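Local coordinates for DUF1254 domain-containing protein (Vibrio parahaemolyticus, PDB 3U07) that is of unknown function, but pairs a DUF1254 region with a DUF1214 region and, carrying a signal sequence, is probably exported from the cytoplasm, at residues A[342-347]-A[412-417]; A[116-121]-A[304-309]; A[90-95]-A[201-206]. The protein carries 2 engineered substitutions. One frame throughout, in Å; residues are numbered along the deposited sequence.

Interaction 1: residues A[342-347]-A[412-417]; sequences PNVSEF and MRFYGA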
loop_
_atom_site.group_PDB
_atom_site.type_symbol
_atom_site.label_atom_id
_atom_site.label_comp_id
_atom_site.label_asym_id
_atom_site.label_seq_id
_atom_site.Cartn_x
_atom_site.Cartn_y
_atom_site.Cartn_z
ATOM N N PRO A 342 3.147 14.572 -16.712
ATOM C CA PRO A 342 3.094 14.809 -15.264
ATOM C C PRO A 342 4.547 14.815 -14.768
ATOM O O PRO A 342 5.397 14.150 -15.360
ATOM C CB PRO A 342 2.334 13.588 -14.743
ATOM C CG PRO A 342 1.494 13.171 -15.914
ATOM C CD PRO A 342 2.465 13.313 -17.057
ATOM N N ASN A 343 4.845 15.551 -13.704
ATOM C CA ASN A 343 6.216 15.569 -13.196
ATOM C C ASN A 343 6.548 14.321 -12.370
ATOM O O ASN A 343 6.425 14.331 -11.143
ATOM C CB ASN A 343 6.469 16.822 -12.349
ATOM C CG ASN A 343 6.381 18.105 -13.160
ATOM O OD1 ASN A 343 6.832 18.164 -14.306
ATOM N ND2 ASN A 343 5.814 19.143 -12.560
ATOM N N VAL A 344 6.950 13.245 -13.046
ATOM C CA VAL A 344 7.320 12.005 -12.365
ATOM C C VAL A 344 8.725 11.588 -12.788
ATOM O O VAL A 344 9.130 11.803 -13.930
ATOM C CB VAL A 344 6.356 10.845 -12.680
ATOM C CG1 VAL A 344 4.937 11.238 -12.323
ATOM C CG2 VAL A 344 6.472 10.453 -14.132
ATOM N N SER A 345 9.469 10.984 -11.870
ATOM C CA SER A 345 10.832 10.570 -12.179
ATOM C C SER A 345 10.866 9.216 -12.860
ATOM O O SER A 345 11.778 8.924 -13.631
ATOM C CB SER A 345 11.676 10.504 -10.897
ATOM O OG SER A 345 11.297 9.398 -10.087
ATOM N N GLU A 346 9.869 8.384 -12.584
ATOM C CA GLU A 346 9.845 7.052 -13.167
ATOM C C GLU A 346 8.902 6.906 -14.352
ATOM O O GLU A 346 9.348 6.784 -15.492
ATOM C CB GLU A 346 9.499 6.026 -12.083
ATOM C CG GLU A 346 10.364 6.156 -10.840
ATOM C CD GLU A 346 11.836 6.289 -11.179
ATOM O OE1 GLU A 346 12.405 5.348 -11.774
ATOM O OE2 GLU A 346 12.421 7.339 -10.853
ATOM N N PHE A 347 7.599 6.894 -14.093
ATOM C CA PHE A 347 6.631 6.767 -15.180
ATOM C C PHE A 347 5.215 7.002 -14.684
ATOM O O PHE A 347 4.982 7.120 -13.482
ATOM C CB PHE A 347 6.732 5.380 -15.829
ATOM C CG PHE A 347 6.141 4.262 -15.004
ATOM C CD1 PHE A 347 4.839 3.820 -15.235
ATOM C CD2 PHE A 347 6.901 3.619 -14.025
ATOM C CE1 PHE A 347 4.302 2.748 -14.511
ATOM C CE2 PHE A 347 6.373 2.545 -13.289
ATOM C CZ PHE A 347 5.071 2.109 -13.536
HETATM N N MSE A 412 -5.303 7.399 -12.701
HETATM C CA MSE A 412 -3.987 7.802 -13.173
HETATM C C MSE A 412 -2.986 7.511 -12.049
HETATM O O MSE A 412 -3.225 7.841 -10.886
HETATM C CB MSE A 412 -3.967 9.290 -13.531
HETATM C CG MSE A 412 -2.712 9.718 -14.287
HETATM SE SE MSE A 412 -2.843 11.505 -15.054
HETATM C CE MSE A 412 -4.581 11.317 -15.851
ATOM N N ARG A 413 -1.879 6.868 -12.397
ATOM C CA ARG A 413 -0.863 6.534 -11.407
ATOM C C ARG A 413 0.450 7.253 -11.691
ATOM O O ARG A 413 0.861 7.397 -12.844
ATOM C CB ARG A 413 -0.660 5.015 -11.365
ATOM C CG ARG A 413 -1.890 4.267 -10.854
ATOM C CD ARG A 413 -1.644 2.775 -10.731
ATOM N NE ARG A 413 -2.734 2.109 -10.015
ATOM C CZ ARG A 413 -3.817 1.596 -10.593
ATOM N NH1 ARG A 413 -3.970 1.662 -11.907
ATOM N NH2 ARG A 413 -4.753 1.020 -9.850
ATOM N N PHE A 414 1.094 7.721 -10.628
ATOM C CA PHE A 414 2.353 8.448 -10.752
ATOM C C PHE A 414 3.426 7.794 -9.883
ATOM O O PHE A 414 3.264 7.654 -8.669
ATOM C CB PHE A 414 2.168 9.907 -10.320
ATOM C CG PHE A 414 0.947 10.573 -10.902
ATOM C CD1 PHE A 414 -0.317 10.323 -10.375
ATOM C CD2 PHE A 414 1.065 11.468 -11.966
ATOM C CE1 PHE A 414 -1.449 10.953 -10.894
ATOM C CE2 PHE A 414 -0.063 12.108 -12.498
ATOM C CZ PHE A 414 -1.321 11.851 -11.959
ATOM N N TYR A 415 4.521 7.396 -10.516
ATOM C CA TYR A 415 5.629 6.752 -9.820
ATOM C C TYR A 415 6.818 7.704 -9.807
ATOM O O TYR A 415 7.387 8.006 -10.852
ATOM C CB TYR A 415 5.987 5.459 -10.544
ATOM C CG TYR A 415 4.838 4.480 -10.595
ATOM C CD1 TYR A 415 4.647 3.540 -9.579
ATOM C CD2 TYR A 415 3.919 4.516 -11.637
ATOM C CE1 TYR A 415 3.566 2.662 -9.604
ATOM C CE2 TYR A 415 2.834 3.647 -11.670
ATOM C CZ TYR A 415 2.662 2.724 -10.654
ATOM O OH TYR A 415 1.583 1.873 -10.686
ATOM N N GLY A 416 7.180 8.176 -8.618
ATOM C CA GLY A 416 8.287 9.103 -8.494
ATOM C C GLY A 416 7.792 10.520 -8.724
ATOM O O GLY A 416 8.503 11.362 -9.279
ATOM N N ALA A 417 6.563 10.777 -8.284
ATOM C CA ALA A 417 5.922 12.078 -8.437
ATOM C C ALA A 417 6.566 13.174 -7.601
ATOM O O ALA A 417 7.164 12.898 -6.562
ATOM C CB ALA A 417 4.452 11.964 -8.071
#
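S345 N donates to G416 O at 2.8 Å. Next to it, Y415 O takes two backbone donors: E346 N at 3.1 Å, and F347 N through a longer, weak bond. The pairing is returned by Y415 N, which gives its hydrogen to F347 O at 3.0 Å. Two consecutive residues, E346 and F347, thus face the single residue Y415: a classic beta bulge, which shifts the antiparallel register by one between the F347–Y415 pair and the non-hydrogen-bonded V344–A417 pair. It sits where strand 347-354 starts alongside strand 408-417 and both segments turn a corner.

On one side of the bulge the rings of F347 and Y415 form an offset stack, centroids 4.1 Å apart and planes at 16°. F347 has CG between its backbone N and carbonyl carbon (chi1 75°), which lays its outer end, CE1 and CZ, over CD2 and CE2 of Y415. Y108 meets both rings, and Y415 OH is hydrogen-bonded to D81. V344 packs on the other side, with A417: its CG1 lies 3.7 Å from F414 CB. P342 CB comes up to the edge of the F414 ring, 3.6 Å from CE2, and the proline crosses the phenylalanine at about a right angle.

Interaction 2: residues A[116-121]-A[304-309]; sequences MGHYTN and LGQWGL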
loop_
_atom_site.group_PDB
_atom_site.type_symbol
_atom_site.label_atom_id
_atom_site.label_comp_id
_atom_site.label_asym_id
_atom_site.label_seq_id
_atom_site.Cartn_x
_atom_site.Cartn_y
_atom_site.Cartn_z
HETATM N N MSE A 116 2.869 -3.610 11.646
HETATM C CA MSE A 116 1.511 -3.739 12.162
HETATM C C MSE A 116 0.898 -2.456 12.723
HETATM O O MSE A 116 -0.222 -2.470 13.228
HETATM C CB MSE A 116 1.479 -4.849 13.217
HETATM C CG MSE A 116 1.842 -6.214 12.648
HETATM SE SE MSE A 116 0.586 -6.789 11.274
HETATM C CE MSE A 116 -0.833 -7.257 12.489
ATOM N N GLY A 117 1.633 -1.353 12.653
ATOM C CA GLY A 117 1.090 -0.096 13.135
ATOM C C GLY A 117 0.708 0.741 11.924
ATOM O O GLY A 117 0.335 1.911 12.037
ATOM N N HIS A 118 0.819 0.097 10.763
ATOM C CA HIS A 118 0.536 0.656 9.439
ATOM C C HIS A 118 1.529 1.726 8.983
ATOM O O HIS A 118 1.155 2.705 8.338
ATOM C CB HIS A 118 -0.904 1.186 9.345
ATOM C CG HIS A 118 -1.425 1.248 7.937
ATOM N ND1 HIS A 118 -1.527 2.425 7.228
ATOM C CD2 HIS A 118 -1.842 0.267 7.100
ATOM C CE1 HIS A 118 -1.984 2.166 6.014
ATOM N NE2 HIS A 118 -2.182 0.865 5.910
ATOM N N TYR A 119 2.799 1.524 9.333
ATOM C CA TYR A 119 3.874 2.425 8.917
ATOM C C TYR A 119 4.736 1.705 7.892
ATOM O O TYR A 119 5.090 0.539 8.084
ATOM C CB TYR A 119 4.807 2.798 10.073
ATOM C CG TYR A 119 4.235 3.734 11.091
ATOM C CD1 TYR A 119 3.736 3.257 12.298
ATOM C CD2 TYR A 119 4.205 5.106 10.856
ATOM C CE1 TYR A 119 3.221 4.121 13.250
ATOM C CE2 TYR A 119 3.692 5.982 11.803
ATOM C CZ TYR A 119 3.201 5.481 12.998
ATOM O OH TYR A 119 2.682 6.336 13.939
ATOM N N THR A 120 5.067 2.386 6.801
ATOM C CA THR A 120 5.952 1.786 5.813
ATOM C C THR A 120 7.341 1.828 6.480
ATOM O O THR A 120 7.740 2.866 7.015
ATOM C CB THR A 120 5.967 2.610 4.503
ATOM O OG1 THR A 120 4.796 2.300 3.731
ATOM C CG2 THR A 120 7.215 2.304 3.688
ATOM N N ASN A 121 8.050 0.702 6.508
ATOM C CA ASN A 121 9.378 0.696 7.121
ATOM C C ASN A 121 10.485 0.369 6.130
ATOM O O ASN A 121 11.659 0.314 6.485
ATOM C CB ASN A 121 9.443 -0.247 8.340
ATOM C CG ASN A 121 8.934 -1.657 8.051
ATOM O OD1 ASN A 121 8.845 -2.094 6.903
ATOM N ND2 ASN A 121 8.622 -2.386 9.118
ATOM N N LEU A 304 -8.940 5.122 4.242
ATOM C CA LEU A 304 -9.114 5.380 2.833
ATOM C C LEU A 304 -8.354 4.368 1.944
ATOM O O LEU A 304 -8.966 3.789 1.038
ATOM C CB LEU A 304 -8.737 6.855 2.539
ATOM C CG LEU A 304 -9.739 7.850 3.202
ATOM C CD1 LEU A 304 -9.251 9.291 3.123
ATOM C CD2 LEU A 304 -11.110 7.726 2.539
ATOM N N GLY A 305 -7.098 4.029 2.279
ATOM C CA GLY A 305 -6.356 3.087 1.434
ATOM C C GLY A 305 -5.275 2.217 2.062
ATOM O O GLY A 305 -4.100 2.232 1.664
ATOM N N GLN A 306 -5.714 1.385 2.994
ATOM C CA GLN A 306 -4.830 0.494 3.724
ATOM C C GLN A 306 -3.735 -0.171 2.910
ATOM O O GLN A 306 -3.966 -0.620 1.791
ATOM C CB GLN A 306 -5.653 -0.563 4.472
ATOM C CG GLN A 306 -4.863 -1.348 5.514
ATOM C CD GLN A 306 -5.695 -2.446 6.156
ATOM O OE1 GLN A 306 -6.431 -3.152 5.470
ATOM N NE2 GLN A 306 -5.575 -2.602 7.475
ATOM N N TRP A 307 -2.539 -0.212 3.494
ATOM C CA TRP A 307 -1.363 -0.817 2.872
ATOM C C TRP A 307 -0.824 -0.018 1.681
ATOM O O TRP A 307 0.016 -0.506 0.927
ATOM C CB TRP A 307 -1.674 -2.254 2.431
ATOM C CG TRP A 307 -2.225 -3.119 3.529
ATOM C CD1 TRP A 307 -3.386 -3.844 3.500
ATOM C CD2 TRP A 307 -1.652 -3.337 4.826
ATOM N NE1 TRP A 307 -3.568 -4.501 4.694
ATOM C CE2 TRP A 307 -2.515 -4.215 5.522
ATOM C CE3 TRP A 307 -0.481 -2.894 5.461
ATOM C CZ2 TRP A 307 -2.258 -4.637 6.831
ATOM C CZ3 TRP A 307 -0.225 -3.318 6.763
ATOM C CH2 TRP A 307 -1.107 -4.187 7.428
ATOM N N GLY A 308 -1.298 1.213 1.526
ATOM C CA GLY A 308 -0.843 2.038 0.424
ATOM C C GLY A 308 0.585 2.541 0.555
ATOM O O GLY A 308 1.097 2.765 1.657
ATOM N N LEU A 309 1.234 2.702 -0.592
ATOM C CA LEU A 309 2.606 3.199 -0.660
ATOM C C LEU A 309 2.656 4.687 -0.340
ATOM O O LEU A 309 1.688 5.412 -0.573
ATOM C CB LEU A 309 3.169 3.014 -2.072
ATOM C CG LEU A 309 3.771 1.680 -2.505
ATOM C CD1 LEU A 309 3.912 1.653 -4.016
ATOM C CD2 LEU A 309 5.136 1.493 -1.841
HETATM O O HOH W 1 2.566 3.706 3.774
#
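H118 and W307 meet where a loop entering a strand faces the chain leaving a helix; the backbones stay well apart, 7.0 Å between the CA of H118 and the CA of W307. Residues 116-119 form the loop that leads into strand 120-125, and H118 takes a positive phi within it. Across from it, the chain leaving helix 295-305 folds into a type II beta turn from G305 to G308, closed by a weak bond from G308 N to G305 O. The peptide N-H of W307, inside that turn, points at the histidine.

The gap is bridged by the imidazole. With CG anti to the backbone N (chi1 -157°), H118 stretches across and accepts the hydrogen of W307 N on NE2, a bond of 2.7 Å that is practically straight (177°) and lies close to the ring plane. The ring is also packed against the turn: Q306 CG lies 3.5 Å from H118 NE2, and H118 CD2 sits over the rim of the indole, 3.8 Å from W307 CE3. Q306 CG covers a rim of the indole as well. The two aromatic planes are inclined at 47°, an oblique meeting. Further along, a water joins T120 OG1, at 2.6 Å, to G308 O, at 2.7 Å, and donates to the carbonyl; T120 OG1 is also bonded to H112.

Around this joint, helix 26-52 packs on the turn, F46 meeting the indole edge-to-face and A43 touching it, while K163 of strand 161-169 makes a cation-pi contact with W307. M114 of strand 109-115 touches both T120 and W307, placing the contact between the helices and the antiparallel sheet that ends in strand 120-125.

Interaction 3: residues A[90-95]-A[201-206]; sequences DVAAEP and KPVQRT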
loop_
_atom_site.group_PDB
_atom_site.type_symbol
_atom_site.label_atom_id
_atom_site.label_comp_id
_atom_site.label_asym_id
_atom_site.label_seq_id
_atom_site.Cartn_x
_atom_site.Cartn_y
_atom_site.Cartn_z
ATOM N N ASP A 90 8.174 -12.709 9.597
ATOM C CA ASP A 90 8.063 -12.874 11.045
ATOM C C ASP A 90 9.498 -12.887 11.520
ATOM O O ASP A 90 10.236 -13.830 11.241
ATOM C CB ASP A 90 7.373 -14.184 11.426
ATOM C CG ASP A 90 7.428 -14.453 12.926
ATOM O OD1 ASP A 90 7.643 -13.502 13.709
ATOM O OD2 ASP A 90 7.246 -15.617 13.326
ATOM N N VAL A 91 9.896 -11.832 12.221
ATOM C CA VAL A 91 11.268 -11.724 12.705
ATOM C C VAL A 91 11.390 -11.943 14.217
ATOM O O VAL A 91 12.430 -11.651 14.809
ATOM C CB VAL A 91 11.853 -10.337 12.354
ATOM C CG1 VAL A 91 11.759 -10.098 10.840
ATOM C CG2 VAL A 91 11.092 -9.242 13.102
ATOM N N ALA A 92 10.331 -12.464 14.831
ATOM C CA ALA A 92 10.323 -12.708 16.273
ATOM C C ALA A 92 11.479 -13.583 16.754
ATOM O O ALA A 92 12.208 -13.203 17.663
ATOM C CB ALA A 92 8.996 -13.341 16.699
ATOM N N ALA A 93 11.640 -14.753 16.145
ATOM C CA ALA A 93 12.690 -15.681 16.557
ATOM C C ALA A 93 14.073 -15.224 16.137
ATOM O O ALA A 93 15.039 -15.398 16.872
ATOM C CB ALA A 93 12.409 -17.077 15.998
ATOM N N GLU A 94 14.158 -14.634 14.951
ATOM C CA GLU A 94 15.428 -14.162 14.426
ATOM C C GLU A 94 15.182 -13.306 13.180
ATOM O O GLU A 94 14.074 -13.285 12.649
ATOM C CB GLU A 94 16.305 -15.360 14.057
ATOM C CG GLU A 94 15.675 -16.252 12.998
ATOM C CD GLU A 94 16.601 -17.356 12.540
ATOM O OE1 GLU A 94 17.789 -17.067 12.310
ATOM O OE2 GLU A 94 16.139 -18.507 12.398
ATOM N N PRO A 95 16.215 -12.589 12.705
ATOM C CA PRO A 95 16.077 -11.745 11.516
ATOM C C PRO A 95 15.754 -12.560 10.273
ATOM O O PRO A 95 15.950 -13.781 10.242
ATOM C CB PRO A 95 17.440 -11.071 11.409
ATOM C CG PRO A 95 17.874 -10.965 12.838
ATOM C CD PRO A 95 17.505 -12.335 13.369
ATOM N N LYS A 201 13.576 -22.080 17.057
ATOM C CA LYS A 201 12.304 -22.567 16.556
ATOM C C LYS A 201 11.393 -21.359 16.317
ATOM O O LYS A 201 11.356 -20.432 17.126
ATOM C CB LYS A 201 11.670 -23.503 17.585
ATOM C CG LYS A 201 10.355 -24.128 17.150
ATOM C CD LYS A 201 9.684 -24.855 18.308
ATOM C CE LYS A 201 8.436 -24.118 18.787
ATOM N NZ LYS A 201 8.707 -22.699 19.158
ATOM N N PRO A 202 10.659 -21.349 15.192
ATOM C CA PRO A 202 9.754 -20.237 14.884
ATOM C C PRO A 202 8.748 -20.048 16.016
ATOM O O PRO A 202 8.361 -21.007 16.683
ATOM C CB PRO A 202 9.080 -20.687 13.589
ATOM C CG PRO A 202 10.131 -21.540 12.948
ATOM C CD PRO A 202 10.638 -22.352 14.115
ATOM N N VAL A 203 8.331 -18.811 16.237
ATOM C CA VAL A 203 7.368 -18.533 17.290
ATOM C C VAL A 203 5.974 -18.962 16.847
ATOM O O VAL A 203 5.579 -18.733 15.702
ATOM C CB VAL A 203 7.359 -17.031 17.645
ATOM C CG1 VAL A 203 6.232 -16.721 18.625
ATOM C CG2 VAL A 203 8.703 -16.647 18.245
ATOM N N GLN A 204 5.247 -19.612 17.752
ATOM C CA GLN A 204 3.888 -20.060 17.471
ATOM C C GLN A 204 2.960 -19.193 18.311
ATOM O O GLN A 204 3.026 -19.204 19.536
ATOM C CB GLN A 204 3.710 -21.534 17.847
ATOM C CG GLN A 204 4.631 -22.502 17.104
ATOM C CD GLN A 204 4.557 -22.341 15.596
ATOM O OE1 GLN A 204 3.511 -21.997 15.048
ATOM N NE2 GLN A 204 5.667 -22.606 14.916
ATOM N N ARG A 205 2.093 -18.442 17.646
ATOM C CA ARG A 205 1.169 -17.543 18.331
ATOM C C ARG A 205 -0.232 -18.114 18.494
ATOM O O ARG A 205 -0.648 -18.992 17.742
ATOM C CB ARG A 205 1.053 -16.231 17.544
ATOM C CG ARG A 205 2.359 -15.481 17.335
ATOM C CD ARG A 205 2.229 -14.435 16.230
ATOM N NE ARG A 205 3.427 -13.602 16.129
ATOM C CZ ARG A 205 4.554 -13.957 15.525
ATOM N NH1 ARG A 205 4.667 -15.144 14.939
ATOM N NH2 ARG A 205 5.580 -13.122 15.522
ATOM N N THR A 206 -0.948 -17.611 19.493
ATOM C CA THR A 206 -2.333 -17.996 19.718
ATOM C C THR A 206 -3.051 -16.678 19.405
ATOM O O THR A 206 -2.972 -15.708 20.159
ATOM C CB THR A 206 -2.578 -18.449 21.179
ATOM O OG1 THR A 206 -2.239 -17.392 22.079
ATOM C CG2 THR A 206 -1.715 -19.653 21.498
HETATM O O HOH W 2 9.556 -16.483 14.564
#
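The guanidinium of R205 presents its NH1–NH2 end to the carboxylate of D90, the two flat groups turned 70° against each other. D90 OD2 lies at the guanidinium edge, in its plane, 3.1 Å from R205 NH1; D90 OD1 is 2.8 Å from R205 NH2 and slightly tilted from that plane. Relative to the carboxylate, both nitrogens stand well above its plane, on the same face. The opposite face receives A92 N, which bonds to D90 OD1 at 3.1 Å and closes an Asx turn. D90 gets there by setting CG anti to its backbone N (chi1 172°), while R205 comes from the opposite direction with its chain extended from CG to NE.

A water beside the salt bridge donates to D90 OD2 at 2.8 Å and accepts from A93 N and V203 N, tying both backbones to the carboxylate. A92 CB touches V203 CG2 at 3.7 Å and also leans against R205 NH2 at 3.6 Å, while A93 CB approaches K201 O. The loop between strands 82-90 and 96-100 is thereby pinned to the long connection after helix 191-195.

R205 NE makes a second salt bridge, to D225, so the guanidinium is shared between two acids and its rotation is probably restricted. Two arginine nitrogens, a backbone N-H and a water all donate to the D90 carboxylate, which would probably stabilise its negative charge.

Interaction 1 is a buried contact built from backbone pairing and aromatic packing inside the DUF1214 range, joining two strands of one antiparallel sheet. Interactions 2 and 3 each have one segment within the DUF1254 range. Their first segments lie at the ends of strands 120-125 and 82-90 respectively, the two outermost strands of another four-stranded sheet. Interaction 2, partly buried and near the middle of the molecule, combines a direct backbone-to-imidazole hydrogen bond with a water bridge and packing against an indole. Interaction 3 lies at the surface, where a charged pair and a water do the work. Interactions 1 and 3 are on opposite sides of the chain's centre, their own centres about 38 Å apart.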